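Local coordinates for uncharacterized protein (Legionella pneumophila subsp. pneumophila str. Philadelphia 1, PDB 4RXV), which is of unknown function but carries, in this N-terminal fragment, a RavJ-family peptidase domain of clan CA, probably that of a cysteine peptidase, at residues A3-I9 and Q118-Y123; V22-I26 and W173-M177; Y77-A81 and Y107-V112; D124-S130 and A201-S207; T167-P172 and A184-K189. All blocks are in the same frame, centred on the assembly; numbering follows the deposited sequence.

In the fold
Contacts 4 and 5 frame an antiparallel sheet: 202-206 and 168-170 are its two outermost strands, and the contact centres lie about 13 Å apart. Contact 3 crosses helices 74-84 and 105-114 against this sheet, touching contact 4 through Tyr77, Tyr107 and Val127, and contact 5 through Ser109 with Val170 and Pro172. Contact 1 packs the N-terminal residues beside contact 5, with Ile9 on Ala186. Contact 2, its centre about 26 Å from that of contact 1, joins the 22-26 turn to the helix following Asp171. Asp171 of contact 5 bonds His139, whose ring meets Trp173 of contact 2; the two contacts adjoin and flank a probable papain-like site, Cys102 being its likely cysteine by family resemblance.

Contact 1 (A3-I9 and Q118-Y123); sequences AIAPQQI and QIRTQY
The chain at Ala3 and Ile4 passes close to helix 117-122, with the CA atoms of Ile4 and Gln118 6.1 Å apart, before turning into helix 6-14. Ala3 lays its CB over the flat face of the Gln122 amide, 3.4 Å from CD; a bare methyl suits so close an approach. The amide is swung there by a bend at chi2 (68°). Ile4 splits its branches: CG2 rests 3.5 Å from Gln118 O, while CD1 reaches the end of Gln118. Deeper in, Ile9 CD1 presses against Ile119 CD1 at 3.4 Å, tighter than usual for methyl carbons, and Ile119 has its chi2 at an unfavourable -119°. The same Ile9 methyl lies 3.6 Å from Tyr123 CE2.

Water does the polar bridging. One molecule donates to Ile4 O (2.8 Å), accepts from Gln122 NE2 and meets Tyr123 OH; a second accepts from Ile4 N and donates to Gln118 O (2.7 Å). Leu144 and Leu113 back Ile9 and Ile119. The arrangement is that of an N-terminal arm and helix laid over a helix-to-strand junction, apolar beneath and water-bridged toward the surface, at the edge of the RavJ peptidase fold.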
# COMPACT_ATOMS: atom_id res chain seq x y z
N ALA A 3 -21.15 -2.83 -10.39
CA ALA A 3 -19.97 -2.02 -10.10
C ALA A 3 -18.71 -2.85 -10.25
O ALA A 3 -18.77 -4.05 -10.51
CB ALA A 3 -20.08 -1.49 -8.70
N ILE A 4 -17.55 -2.22 -10.07
CA ILE A 4 -16.30 -2.95 -10.09
C ILE A 4 -16.24 -3.93 -8.92
O ILE A 4 -16.63 -3.62 -7.81
CB ILE A 4 -15.08 -1.98 -10.09
CG1 ILE A 4 -13.79 -2.76 -10.35
CG2 ILE A 4 -15.01 -1.16 -8.79
CD1 ILE A 4 -12.56 -1.90 -10.59
N ALA A 5 -15.80 -5.15 -9.22
CA ALA A 5 -15.73 -6.24 -8.25
C ALA A 5 -14.38 -6.31 -7.56
O ALA A 5 -13.37 -5.93 -8.16
CB ALA A 5 -15.98 -7.56 -8.97
N PRO A 6 -14.34 -6.88 -6.34
CA PRO A 6 -13.06 -7.10 -5.68
C PRO A 6 -12.03 -7.79 -6.58
O PRO A 6 -10.85 -7.40 -6.57
CB PRO A 6 -13.45 -7.93 -4.45
CG PRO A 6 -14.84 -7.45 -4.12
CD PRO A 6 -15.47 -7.24 -5.47
N GLN A 7 -12.43 -8.76 -7.39
CA GLN A 7 -11.46 -9.46 -8.24
C GLN A 7 -10.73 -8.51 -9.19
O GLN A 7 -9.52 -8.65 -9.39
CB GLN A 7 -12.15 -10.56 -9.06
CG GLN A 7 -11.21 -11.26 -10.04
CD GLN A 7 -11.93 -12.24 -10.94
OE1 GLN A 7 -12.68 -11.84 -11.83
NE2 GLN A 7 -11.70 -13.53 -10.72
N GLN A 8 -11.46 -7.58 -9.81
CA GLN A 8 -10.83 -6.64 -10.75
C GLN A 8 -9.95 -5.63 -10.02
O GLN A 8 -8.95 -5.20 -10.57
CB GLN A 8 -11.86 -5.91 -11.62
CG GLN A 8 -12.26 -6.68 -12.89
CD GLN A 8 -12.84 -8.03 -12.59
OE1 GLN A 8 -13.92 -8.14 -11.99
NE2 GLN A 8 -12.14 -9.08 -13.00
N ILE A 9 -10.33 -5.24 -8.80
CA ILE A 9 -9.49 -4.34 -8.00
C ILE A 9 -8.19 -5.07 -7.66
O ILE A 9 -7.08 -4.52 -7.79
CB ILE A 9 -10.22 -3.87 -6.74
CG1 ILE A 9 -11.49 -3.11 -7.12
CG2 ILE A 9 -9.29 -3.01 -5.89
CD1 ILE A 9 -12.35 -2.72 -5.94
N GLN A 118 -13.77 3.75 -11.66
CA GLN A 118 -14.83 2.83 -11.22
C GLN A 118 -14.73 2.57 -9.72
O GLN A 118 -15.71 2.26 -9.06
CB GLN A 118 -14.77 1.53 -12.01
CG GLN A 118 -15.05 1.72 -13.49
CD GLN A 118 -14.89 0.44 -14.27
OE1 GLN A 118 -14.27 -0.52 -13.80
NE2 GLN A 118 -15.45 0.41 -15.47
N ILE A 119 -13.53 2.71 -9.16
CA ILE A 119 -13.39 2.68 -7.71
C ILE A 119 -14.05 3.93 -7.11
O ILE A 119 -14.72 3.83 -6.09
CB ILE A 119 -11.94 2.56 -7.29
CG1 ILE A 119 -11.41 1.22 -7.80
CG2 ILE A 119 -11.82 2.71 -5.75
CD1 ILE A 119 -10.94 0.29 -6.73
N ARG A 120 -13.87 5.07 -7.75
CA ARG A 120 -14.42 6.34 -7.23
C ARG A 120 -15.91 6.26 -6.92
O ARG A 120 -16.40 6.89 -6.00
CB ARG A 120 -14.29 7.49 -8.24
CG ARG A 120 -12.93 8.05 -8.47
CD ARG A 120 -12.47 9.00 -7.36
NE ARG A 120 -11.12 9.41 -7.68
CZ ARG A 120 -10.76 10.58 -8.18
NH1 ARG A 120 -11.63 11.55 -8.36
NH2 ARG A 120 -9.50 10.78 -8.47
N THR A 121 -16.66 5.53 -7.74
CA THR A 121 -18.11 5.52 -7.56
C THR A 121 -18.63 4.39 -6.67
O THR A 121 -19.81 4.37 -6.32
CB THR A 121 -18.84 5.47 -8.90
OG1 THR A 121 -18.53 4.24 -9.55
CG2 THR A 121 -18.42 6.62 -9.80
N GLN A 122 -17.77 3.45 -6.33
CA GLN A 122 -18.15 2.30 -5.52
C GLN A 122 -17.59 2.34 -4.10
O GLN A 122 -18.25 1.87 -3.17
CB GLN A 122 -17.71 1.02 -6.23
CG GLN A 122 -18.02 -0.30 -5.54
CD GLN A 122 -19.50 -0.64 -5.46
OE1 GLN A 122 -20.37 0.18 -5.73
NE2 GLN A 122 -19.79 -1.89 -5.13
N TYR A 123 -16.39 2.90 -3.92
CA TYR A 123 -15.72 2.90 -2.64
C TYR A 123 -15.16 4.28 -2.33
O TYR A 123 -14.76 5.00 -3.23
CB TYR A 123 -14.54 1.91 -2.65
CG TYR A 123 -14.93 0.45 -2.71
CD1 TYR A 123 -15.38 -0.21 -1.59
CD2 TYR A 123 -14.83 -0.27 -3.88
CE1 TYR A 123 -15.72 -1.56 -1.64
CE2 TYR A 123 -15.19 -1.60 -3.94
CZ TYR A 123 -15.64 -2.24 -2.82
OH TYR A 123 -15.99 -3.57 -2.92
O HOH W 1 -17.68 -3.94 -5.18
O HOH W 2 -17.80 0.75 -9.93

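Contact 2 (V22-I26 and W173-M177); sequences VVADI and WAVGM
One direct hydrogen bond supplies the polar part of this contact: Trp173 NE1 donates to Asp25 OD1 at 3.0 Å, nearly straight at 167°. The acceptor lies at the indole edge, in the ring plane, and is met on the syn side of a carboxylate turned 72° from that plane. The other oxygen, OD2, accepts from the backbone N of Cys102, so both ends of the carboxylate are engaged and its rotation is probably restricted. The type I turn from Val23 to Ile26, closed by Ile26 N to Val23 O, presents the aspartate.

Apolar contact surrounds this bond. Val23 forks over the helix: CG1 lies 3.7 Å from Trp173 CD1, and CG2 comes down on Gly176, 3.7 Å from its CA. Glycine suits this position because the valine methyl comes directly onto the helix backbone, and branched Val23 can serve both neighbours at once.

Sulfur packing forms the third group. Met177 SD lies 3.8 Å from Val23 CG1 and 3.7 Å from Ile26 CG1. Chi1 of Met177 (-65°) sets CG over the middle of one Trp173 face; the bends at chi2 and chi3 then turn SD toward Val23 and Ile26.

Around the indole stand Phe29, edge-to-face, and His139. A tryptophan two residues after the Asp171 that bonds His139 recalls papain, whose tryptophan packs beside the histidine-asparagine pair; the arrangement is consistent with the flank of a clan CA peptidase site, with Cys102 its likely cysteine by family resemblance.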
# COMPACT_ATOMS: atom_id res chain seq x y z
N VAL A 22 12.04 -3.58 -3.51
CA VAL A 22 12.95 -3.64 -2.38
C VAL A 22 12.18 -3.15 -1.16
O VAL A 22 11.64 -2.05 -1.15
CB VAL A 22 14.19 -2.76 -2.63
CG1 VAL A 22 15.02 -2.65 -1.35
CG2 VAL A 22 15.02 -3.31 -3.77
N VAL A 23 12.12 -3.99 -0.14
CA VAL A 23 11.45 -3.68 1.12
C VAL A 23 12.59 -3.34 2.10
O VAL A 23 13.27 -4.23 2.63
CB VAL A 23 10.58 -4.84 1.62
CG1 VAL A 23 9.92 -4.48 2.91
CG2 VAL A 23 9.54 -5.19 0.58
N ALA A 24 12.80 -2.05 2.33
CA ALA A 24 14.03 -1.59 2.99
C ALA A 24 14.11 -1.96 4.47
O ALA A 24 15.21 -1.97 5.03
CB ALA A 24 14.16 -0.07 2.81
N ASP A 25 12.98 -2.31 5.07
CA ASP A 25 12.92 -2.67 6.48
C ASP A 25 12.64 -4.16 6.68
O ASP A 25 12.25 -4.55 7.77
CB ASP A 25 11.90 -1.82 7.24
CG ASP A 25 10.50 -1.91 6.66
OD1 ASP A 25 10.29 -2.59 5.63
OD2 ASP A 25 9.62 -1.23 7.23
N ILE A 26 12.85 -4.97 5.65
CA ILE A 26 12.55 -6.39 5.74
C ILE A 26 13.25 -7.05 6.93
O ILE A 26 12.70 -7.91 7.58
CB ILE A 26 12.88 -7.09 4.39
CG1 ILE A 26 12.42 -8.55 4.39
CG2 ILE A 26 14.35 -6.96 4.04
CD1 ILE A 26 12.19 -9.07 3.00
N TRP A 173 2.89 -3.70 1.33
CA TRP A 173 4.03 -4.17 2.11
C TRP A 173 3.93 -5.65 2.43
O TRP A 173 4.93 -6.36 2.35
CB TRP A 173 4.20 -3.32 3.36
CG TRP A 173 5.41 -3.61 4.19
CD1 TRP A 173 6.69 -3.13 3.99
CD2 TRP A 173 5.46 -4.36 5.40
NE1 TRP A 173 7.50 -3.54 5.02
CE2 TRP A 173 6.77 -4.30 5.89
CE3 TRP A 173 4.50 -5.06 6.12
CZ2 TRP A 173 7.16 -4.93 7.10
CZ3 TRP A 173 4.88 -5.69 7.32
CH2 TRP A 173 6.20 -5.61 7.79
N ALA A 174 2.72 -6.13 2.76
CA ALA A 174 2.56 -7.56 3.01
C ALA A 174 2.99 -8.38 1.79
O ALA A 174 3.54 -9.47 1.94
CB ALA A 174 1.13 -7.89 3.36
N VAL A 175 2.71 -7.88 0.58
CA VAL A 175 3.08 -8.57 -0.65
C VAL A 175 4.60 -8.49 -0.88
O VAL A 175 5.24 -9.47 -1.26
CB VAL A 175 2.29 -8.01 -1.84
CG1 VAL A 175 2.66 -8.73 -3.15
CG2 VAL A 175 0.80 -8.18 -1.57
N GLY A 176 5.19 -7.33 -0.60
CA GLY A 176 6.64 -7.20 -0.58
C GLY A 176 7.31 -8.17 0.38
O GLY A 176 8.40 -8.70 0.11
N MET A 177 6.63 -8.46 1.48
CA MET A 177 7.06 -9.37 2.53
C MET A 177 6.65 -10.82 2.25
O MET A 177 6.77 -11.67 3.14
CB MET A 177 6.53 -8.92 3.89
CG MET A 177 7.11 -7.57 4.34
SD MET A 177 8.88 -7.64 4.72
CE MET A 177 8.84 -8.47 6.31

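Contact 3 (Y77-A81 and Y107-V112); sequences YIKFA and YHSAGV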
# COMPACT_ATOMS: atom_id res chain seq x y z
N TYR A 77 -1.30 11.02 -3.12
CA TYR A 77 -1.20 9.57 -3.20
C TYR A 77 -0.94 9.11 -4.63
O TYR A 77 -0.13 8.21 -4.86
CB TYR A 77 -2.45 8.91 -2.64
CG TYR A 77 -2.58 9.09 -1.15
CD1 TYR A 77 -1.77 8.36 -0.28
CD2 TYR A 77 -3.48 9.98 -0.60
CE1 TYR A 77 -1.85 8.52 1.08
CE2 TYR A 77 -3.57 10.15 0.78
CZ TYR A 77 -2.75 9.41 1.62
OH TYR A 77 -2.77 9.54 2.99
N ILE A 78 -1.60 9.73 -5.60
CA ILE A 78 -1.37 9.41 -7.00
C ILE A 78 0.09 9.71 -7.38
O ILE A 78 0.77 8.89 -8.02
CB ILE A 78 -2.38 10.14 -7.90
CG1 ILE A 78 -3.80 9.63 -7.57
CG2 ILE A 78 -2.04 9.98 -9.36
CD1 ILE A 78 -4.92 10.31 -8.36
N LYS A 79 0.60 10.85 -6.95
CA LYS A 79 1.99 11.20 -7.23
C LYS A 79 2.96 10.23 -6.57
O LYS A 79 3.99 9.93 -7.15
CB LYS A 79 2.28 12.63 -6.79
CG LYS A 79 1.88 13.67 -7.81
CD LYS A 79 2.37 15.05 -7.42
CE LYS A 79 1.52 15.61 -6.31
NZ LYS A 79 2.21 16.69 -5.57
N PHE A 80 2.64 9.78 -5.37
CA PHE A 80 3.49 8.83 -4.66
C PHE A 80 3.67 7.56 -5.51
O PHE A 80 4.80 7.10 -5.72
CB PHE A 80 2.88 8.50 -3.29
CG PHE A 80 3.74 7.62 -2.42
CD1 PHE A 80 3.78 6.26 -2.59
CD2 PHE A 80 4.48 8.17 -1.37
CE1 PHE A 80 4.56 5.46 -1.78
CE2 PHE A 80 5.25 7.38 -0.54
CZ PHE A 80 5.30 6.02 -0.75
N ALA A 81 2.58 7.02 -6.03
CA ALA A 81 2.65 5.84 -6.88
C ALA A 81 3.45 6.12 -8.15
O ALA A 81 4.28 5.30 -8.58
CB ALA A 81 1.27 5.37 -7.23
N TYR A 107 0.71 3.98 0.72
CA TYR A 107 0.38 5.19 -0.00
C TYR A 107 0.38 4.91 -1.51
O TYR A 107 -0.38 5.54 -2.24
CB TYR A 107 1.38 6.29 0.31
CG TYR A 107 1.49 6.70 1.77
CD1 TYR A 107 0.61 6.28 2.76
CD2 TYR A 107 2.54 7.52 2.16
CE1 TYR A 107 0.76 6.67 4.07
CE2 TYR A 107 2.69 7.91 3.47
CZ TYR A 107 1.81 7.47 4.42
OH TYR A 107 1.93 7.86 5.73
N HIS A 108 1.24 3.99 -1.96
CA HIS A 108 1.28 3.64 -3.38
C HIS A 108 -0.07 3.10 -3.81
O HIS A 108 -0.64 3.54 -4.81
CB HIS A 108 2.37 2.60 -3.58
CG HIS A 108 2.68 2.28 -5.00
ND1 HIS A 108 1.79 1.64 -5.84
CD2 HIS A 108 3.81 2.49 -5.71
CE1 HIS A 108 2.36 1.51 -7.02
NE2 HIS A 108 3.59 2.01 -6.96
N SER A 109 -0.58 2.13 -3.08
CA SER A 109 -1.88 1.54 -3.41
C SER A 109 -3.02 2.52 -3.26
O SER A 109 -3.96 2.47 -4.07
CB SER A 109 -2.17 0.30 -2.56
OG SER A 109 -1.23 -0.72 -2.78
N ALA A 110 -2.97 3.42 -2.28
CA ALA A 110 -3.98 4.47 -2.20
C ALA A 110 -4.02 5.27 -3.50
O ALA A 110 -5.10 5.56 -4.02
CB ALA A 110 -3.74 5.37 -1.01
N GLY A 111 -2.85 5.60 -4.06
CA GLY A 111 -2.80 6.29 -5.34
C GLY A 111 -3.38 5.50 -6.48
O GLY A 111 -4.17 6.02 -7.27
N VAL A 112 -3.01 4.23 -6.58
CA VAL A 112 -3.56 3.35 -7.62
C VAL A 112 -5.09 3.34 -7.57
O VAL A 112 -5.75 3.41 -8.60
CB VAL A 112 -2.98 1.93 -7.48
CG1 VAL A 112 -3.71 0.94 -8.34
CG2 VAL A 112 -1.47 1.93 -7.79
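With chi1 at -175°, Phe80 CG lies opposite its backbone N, and the ring swings out across the start of segment 107-112; Tyr107, at chi1 -59°, raises its ring between Phe80 and Tyr77. Tyr107 CB sits over the centre of the Phe80 face, 3.7 Å from the ring centroid, as a CH-pi contact. Beyond it, the Tyr107 ring turns an edge to that same phenyl ring, centroids 5.5 Å apart; the edge of Tyr77 meets the Tyr107 face in an offset edge-to-face pair, centroids 5.6 Å apart. Three flat rings thus interlock as an aromatic cluster where segments 77-81 and 107-112, parts of helices 74-84 and 105-114, cross at -112°, their axes 6.9 Å apart; the latter is perhaps the papain-like central helix. So close a crossing depends on small residues. Gly111 brings its CA to 3.3 Å from Tyr77 O, a CA-H...O contact, and Ala110 CB lies against Tyr77 CD1. The Ala81 methyl lies over the middle of the His108 face, CB 3.9 Å from the centroid, its bond to CA running across the face, a CH-pi contact. The imidazole is held by Tyr18 OH at ND1 and Asn85 OD1 at NE2, while Tyr107 OH bonds Leu69 O.

Contact 4 (D124-S130 and A201-S207); sequences DVAVIGS and ATVNYQS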
# COMPACT_ATOMS: atom_id res chain seq x y z
N ASP A 124 -15.09 4.58 -1.04
CA ASP A 124 -14.21 5.63 -0.54
C ASP A 124 -12.88 4.97 -0.14
O ASP A 124 -12.81 3.76 0.09
CB ASP A 124 -14.85 6.33 0.67
CG ASP A 124 -16.16 7.01 0.35
OD1 ASP A 124 -16.21 7.77 -0.63
OD2 ASP A 124 -17.14 6.83 1.11
N VAL A 125 -11.82 5.78 -0.08
CA VAL A 125 -10.48 5.29 0.24
C VAL A 125 -10.06 5.90 1.55
O VAL A 125 -10.30 7.08 1.80
CB VAL A 125 -9.49 5.65 -0.89
CG1 VAL A 125 -8.08 5.21 -0.53
CG2 VAL A 125 -9.90 4.98 -2.18
N ALA A 126 -9.43 5.10 2.40
CA ALA A 126 -8.87 5.62 3.64
C ALA A 126 -7.46 5.07 3.81
O ALA A 126 -7.12 4.01 3.27
CB ALA A 126 -9.72 5.26 4.84
N VAL A 127 -6.66 5.78 4.57
CA VAL A 127 -5.32 5.29 4.95
C VAL A 127 -5.24 5.36 6.46
O VAL A 127 -5.58 6.39 7.06
CB VAL A 127 -4.20 6.11 4.28
CG1 VAL A 127 -2.82 5.57 4.69
CG2 VAL A 127 -4.36 6.09 2.77
N ILE A 128 -4.83 4.26 7.05
CA ILE A 128 -4.81 4.10 8.49
C ILE A 128 -3.43 3.69 8.98
O ILE A 128 -2.66 3.03 8.30
CB ILE A 128 -5.86 3.03 8.96
CG1 ILE A 128 -5.44 1.61 8.56
CG2 ILE A 128 -7.25 3.38 8.42
CD1 ILE A 128 -6.39 0.50 9.08
N GLY A 129 -3.13 4.13 10.20
CA GLY A 129 -1.99 3.61 10.93
C GLY A 129 -2.44 2.43 11.75
O GLY A 129 -3.42 2.49 12.48
N SER A 130 -1.70 1.34 11.62
CA SER A 130 -2.04 0.08 12.25
C SER A 130 -0.78 -0.53 12.88
O SER A 130 0.25 0.13 12.99
CB SER A 130 -2.70 -0.84 11.21
OG SER A 130 -3.07 -2.11 11.69
N ALA A 201 -6.43 0.97 15.31
CA ALA A 201 -5.82 1.74 14.25
C ALA A 201 -6.22 3.20 14.37
O ALA A 201 -7.14 3.53 15.13
CB ALA A 201 -6.22 1.18 12.87
N THR A 202 -5.54 4.06 13.65
CA THR A 202 -5.86 5.47 13.59
C THR A 202 -6.07 5.86 12.13
O THR A 202 -5.34 5.43 11.25
CB THR A 202 -4.76 6.32 14.26
OG1 THR A 202 -5.20 7.68 14.31
CG2 THR A 202 -3.41 6.23 13.56
N VAL A 203 -7.05 6.69 11.86
CA VAL A 203 -7.40 7.00 10.49
C VAL A 203 -6.81 8.32 10.07
O VAL A 203 -7.30 9.39 10.47
CB VAL A 203 -8.92 6.99 10.26
CG1 VAL A 203 -9.22 7.18 8.78
CG2 VAL A 203 -9.53 5.69 10.75
N ASN A 204 -5.77 8.28 9.24
CA ASN A 204 -5.02 9.47 8.89
C ASN A 204 -5.53 10.19 7.65
O ASN A 204 -5.24 11.36 7.47
CB ASN A 204 -3.55 9.16 8.76
CG ASN A 204 -2.93 8.84 10.10
OD1 ASN A 204 -2.31 7.79 10.27
ND2 ASN A 204 -3.14 9.71 11.06
N TYR A 205 -6.27 9.50 6.80
CA TYR A 205 -6.82 10.10 5.59
C TYR A 205 -8.12 9.41 5.25
O TYR A 205 -8.19 8.18 5.28
CB TYR A 205 -5.83 9.99 4.42
CG TYR A 205 -6.43 10.42 3.08
CD1 TYR A 205 -6.57 11.76 2.77
CD2 TYR A 205 -6.87 9.49 2.15
CE1 TYR A 205 -7.11 12.16 1.56
CE2 TYR A 205 -7.41 9.89 0.93
CZ TYR A 205 -7.54 11.21 0.64
OH TYR A 205 -8.09 11.58 -0.56
N GLN A 206 -9.12 10.21 4.89
CA GLN A 206 -10.38 9.71 4.32
C GLN A 206 -10.70 10.52 3.08
O GLN A 206 -10.92 11.73 3.16
CB GLN A 206 -11.54 9.82 5.32
CG GLN A 206 -11.30 9.03 6.58
CD GLN A 206 -12.53 8.89 7.49
OE1 GLN A 206 -13.57 8.40 7.08
NE2 GLN A 206 -12.38 9.29 8.74
N SER A 207 -10.77 9.87 1.92
CA SER A 207 -11.11 10.58 0.69
C SER A 207 -12.48 11.23 0.79
O SER A 207 -12.74 12.25 0.15
CB SER A 207 -11.03 9.67 -0.53
OG SER A 207 -12.01 8.65 -0.51
O HOH W 3 -14.43 9.28 -1.58
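Ile128 overlaps Val203 on one face of the sheet, CG2 to CG2 at 4.0 Å, and stretches its other branch so that CD1 meets Ala201 CB at 3.9 Å. Its CG1 stands between backbone N and carbonyl carbon (chi1 70°), which directs the long arm toward Ala201 while CG2 stays over the valine. Beta-branched residues suit these extended strands, and small Ala201 accommodates the isoleucine tip. The other face carries Val127 and Tyr205, whose CB atoms form a neighbouring pair; it packs on Tyr77, Tyr107 and Ala110 of the helices.

The strands run antiparallel. Val127 and Tyr205 make a hydrogen-bonded pair, as do Gly129 and Thr202, but the register slips by one between them. Asn204 and Tyr205 together face Val127 in a classic beta bulge, and Val127 O accepts from both: Asn204 N at 2.9 Å and Tyr205 N at 3.2 Å, each in the carbonyl plane. At Gly129, the N-H reaches Thr202 O at 2.8 Å.

At the far end a side chain takes over the backbone pattern. Val125 N donates to Ser207 OG (2.9 Å, 174°), and Ser207 N returns to Val125 O at 2.8 Å. The hydroxyl also meets, at 2.7 Å from OG, a water that donates to Asp124 OD1, itself salt-bridged to Lys147. The serine side chain therefore continues the bonding as its strand leaves the ladder, and Val127 O takes both N-H groups of the bulge, so the edge strand is held through the register shift.

Contact 5 (T167-P172 and A184-K189); sequences TLIVDP and ALAIPK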
# COMPACT_ATOMS: atom_id res chain seq x y z
N THR A 167 -15.70 -3.58 3.99
CA THR A 167 -14.38 -2.95 3.88
C THR A 167 -13.37 -3.95 3.34
O THR A 167 -13.35 -5.11 3.73
CB THR A 167 -13.92 -2.42 5.23
OG1 THR A 167 -14.86 -1.44 5.67
CG2 THR A 167 -12.55 -1.77 5.11
N LEU A 168 -12.54 -3.49 2.41
CA LEU A 168 -11.43 -4.27 1.88
C LEU A 168 -10.09 -3.65 2.27
O LEU A 168 -9.91 -2.44 2.26
CB LEU A 168 -11.50 -4.36 0.37
CG LEU A 168 -12.77 -5.02 -0.18
CD1 LEU A 168 -12.87 -4.83 -1.68
CD2 LEU A 168 -12.80 -6.51 0.15
N ILE A 169 -9.15 -4.51 2.64
CA ILE A 169 -7.82 -4.12 3.07
C ILE A 169 -6.86 -4.20 1.88
O ILE A 169 -6.93 -5.16 1.08
CB ILE A 169 -7.37 -5.04 4.23
CG1 ILE A 169 -8.21 -4.72 5.48
CG2 ILE A 169 -5.89 -4.95 4.53
CD1 ILE A 169 -8.35 -5.89 6.40
N VAL A 170 -5.93 -3.27 1.81
CA VAL A 170 -4.93 -3.21 0.75
C VAL A 170 -3.57 -2.91 1.41
O VAL A 170 -3.35 -1.82 1.94
CB VAL A 170 -5.29 -2.17 -0.33
CG1 VAL A 170 -4.25 -2.23 -1.43
CG2 VAL A 170 -6.71 -2.43 -0.87
N ASP A 171 -2.67 -3.88 1.34
CA ASP A 171 -1.41 -3.84 2.06
C ASP A 171 -0.28 -4.30 1.14
O ASP A 171 0.12 -5.48 1.17
CB ASP A 171 -1.51 -4.70 3.32
CG ASP A 171 -0.31 -4.55 4.24
OD1 ASP A 171 0.73 -3.96 3.84
OD2 ASP A 171 -0.43 -5.03 5.40
N PRO A 172 0.26 -3.40 0.32
CA PRO A 172 1.34 -3.80 -0.58
C PRO A 172 2.61 -4.26 0.15
O PRO A 172 3.32 -5.13 -0.35
CB PRO A 172 1.60 -2.54 -1.41
CG PRO A 172 1.06 -1.41 -0.57
CD PRO A 172 -0.15 -1.99 0.10
N ALA A 184 -3.68 -9.87 1.06
CA ALA A 184 -3.18 -8.50 1.14
C ALA A 184 -3.80 -7.49 0.20
O ALA A 184 -3.78 -6.31 0.52
CB ALA A 184 -1.67 -8.50 0.93
N LEU A 185 -4.26 -7.89 -0.98
CA LEU A 185 -4.67 -6.94 -2.01
C LEU A 185 -6.18 -7.00 -2.24
O LEU A 185 -6.68 -7.80 -3.05
CB LEU A 185 -3.90 -7.16 -3.31
CG LEU A 185 -2.37 -7.02 -3.21
CD1 LEU A 185 -1.71 -7.28 -4.55
CD2 LEU A 185 -1.96 -5.64 -2.66
N ALA A 186 -6.90 -6.12 -1.54
CA ALA A 186 -8.34 -5.93 -1.65
C ALA A 186 -9.09 -7.15 -1.14
O ALA A 186 -9.84 -7.80 -1.87
CB ALA A 186 -8.75 -5.54 -3.05
N ILE A 187 -8.88 -7.45 0.14
CA ILE A 187 -9.46 -8.62 0.78
C ILE A 187 -10.10 -8.26 2.12
O ILE A 187 -9.74 -7.28 2.75
CB ILE A 187 -8.40 -9.79 0.97
CG1 ILE A 187 -7.44 -9.63 2.19
CG2 ILE A 187 -7.63 -10.05 -0.32
CD1 ILE A 187 -6.56 -8.46 2.22
N PRO A 188 -11.08 -9.05 2.54
CA PRO A 188 -11.67 -8.82 3.86
C PRO A 188 -10.73 -9.17 5.00
O PRO A 188 -9.78 -9.93 4.83
CB PRO A 188 -12.90 -9.74 3.87
CG PRO A 188 -12.56 -10.80 2.89
CD PRO A 188 -11.69 -10.20 1.85
N LYS A 189 -11.01 -8.63 6.19
CA LYS A 189 -10.12 -8.83 7.32
C LYS A 189 -9.86 -10.28 7.66
O LYS A 189 -8.77 -10.61 8.08
CB LYS A 189 -10.63 -8.08 8.55
CG LYS A 189 -11.95 -8.56 9.10
CD LYS A 189 -12.35 -7.76 10.33
CE LYS A 189 -13.51 -8.39 11.09
NZ LYS A 189 -14.71 -8.56 10.22
O HOH W 4 -13.07 -6.63 6.11
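Ile169 and Ile187 form the centre of this contact, a hydrogen-bonded antiparallel pair. Ile169 N donates to Ile187 O at 2.8 Å, almost straight at 175°, and Ile187 N returns to a lone pair of Ile169 O at 3.2 Å. That oxygen also receives a weak, bent bond from Ala186 N. Two residues thus face one in a G1 beta bulge, with Ala186 in the left-handed region (phi 67°, psi 61°). Glycine is usual at this position of a G1 bulge; here Ala186, with only a methyl, takes the left-handed conformation. Beyond the bulge Asp171 N bonds Ala184 O at 2.8 Å.

Side chains fill in around this ladder. Ile187 bends its CD1 back over the pair, 3.5 Å from Ile169 O, while Ile169 CD1 reaches the other way to Lys189 CA at 3.6 Å. On the opposite face Val170 CG2 covers the corner, 3.8 Å from Ala186 N. Leu168 lays CD2 beside Pro188, and a water joins Thr167 O (2.8 Å) to Lys189 N.

Further out, strand 136-146 supports Ile169 through Ile141 and Leu143, and Leu13 of helix 6-14 backs Val170 and Leu185. Asp171 keeps its backbone in the ladder while its carboxylate, CG lying opposite the backbone N, leads away: OD1 N-caps the next helix at Ala174 N, and OD2 bonds His139 NE2. An acidic partner held against a histidine at a strand end is consistent with the His-Asp part of a clan CA cysteine-peptidase site.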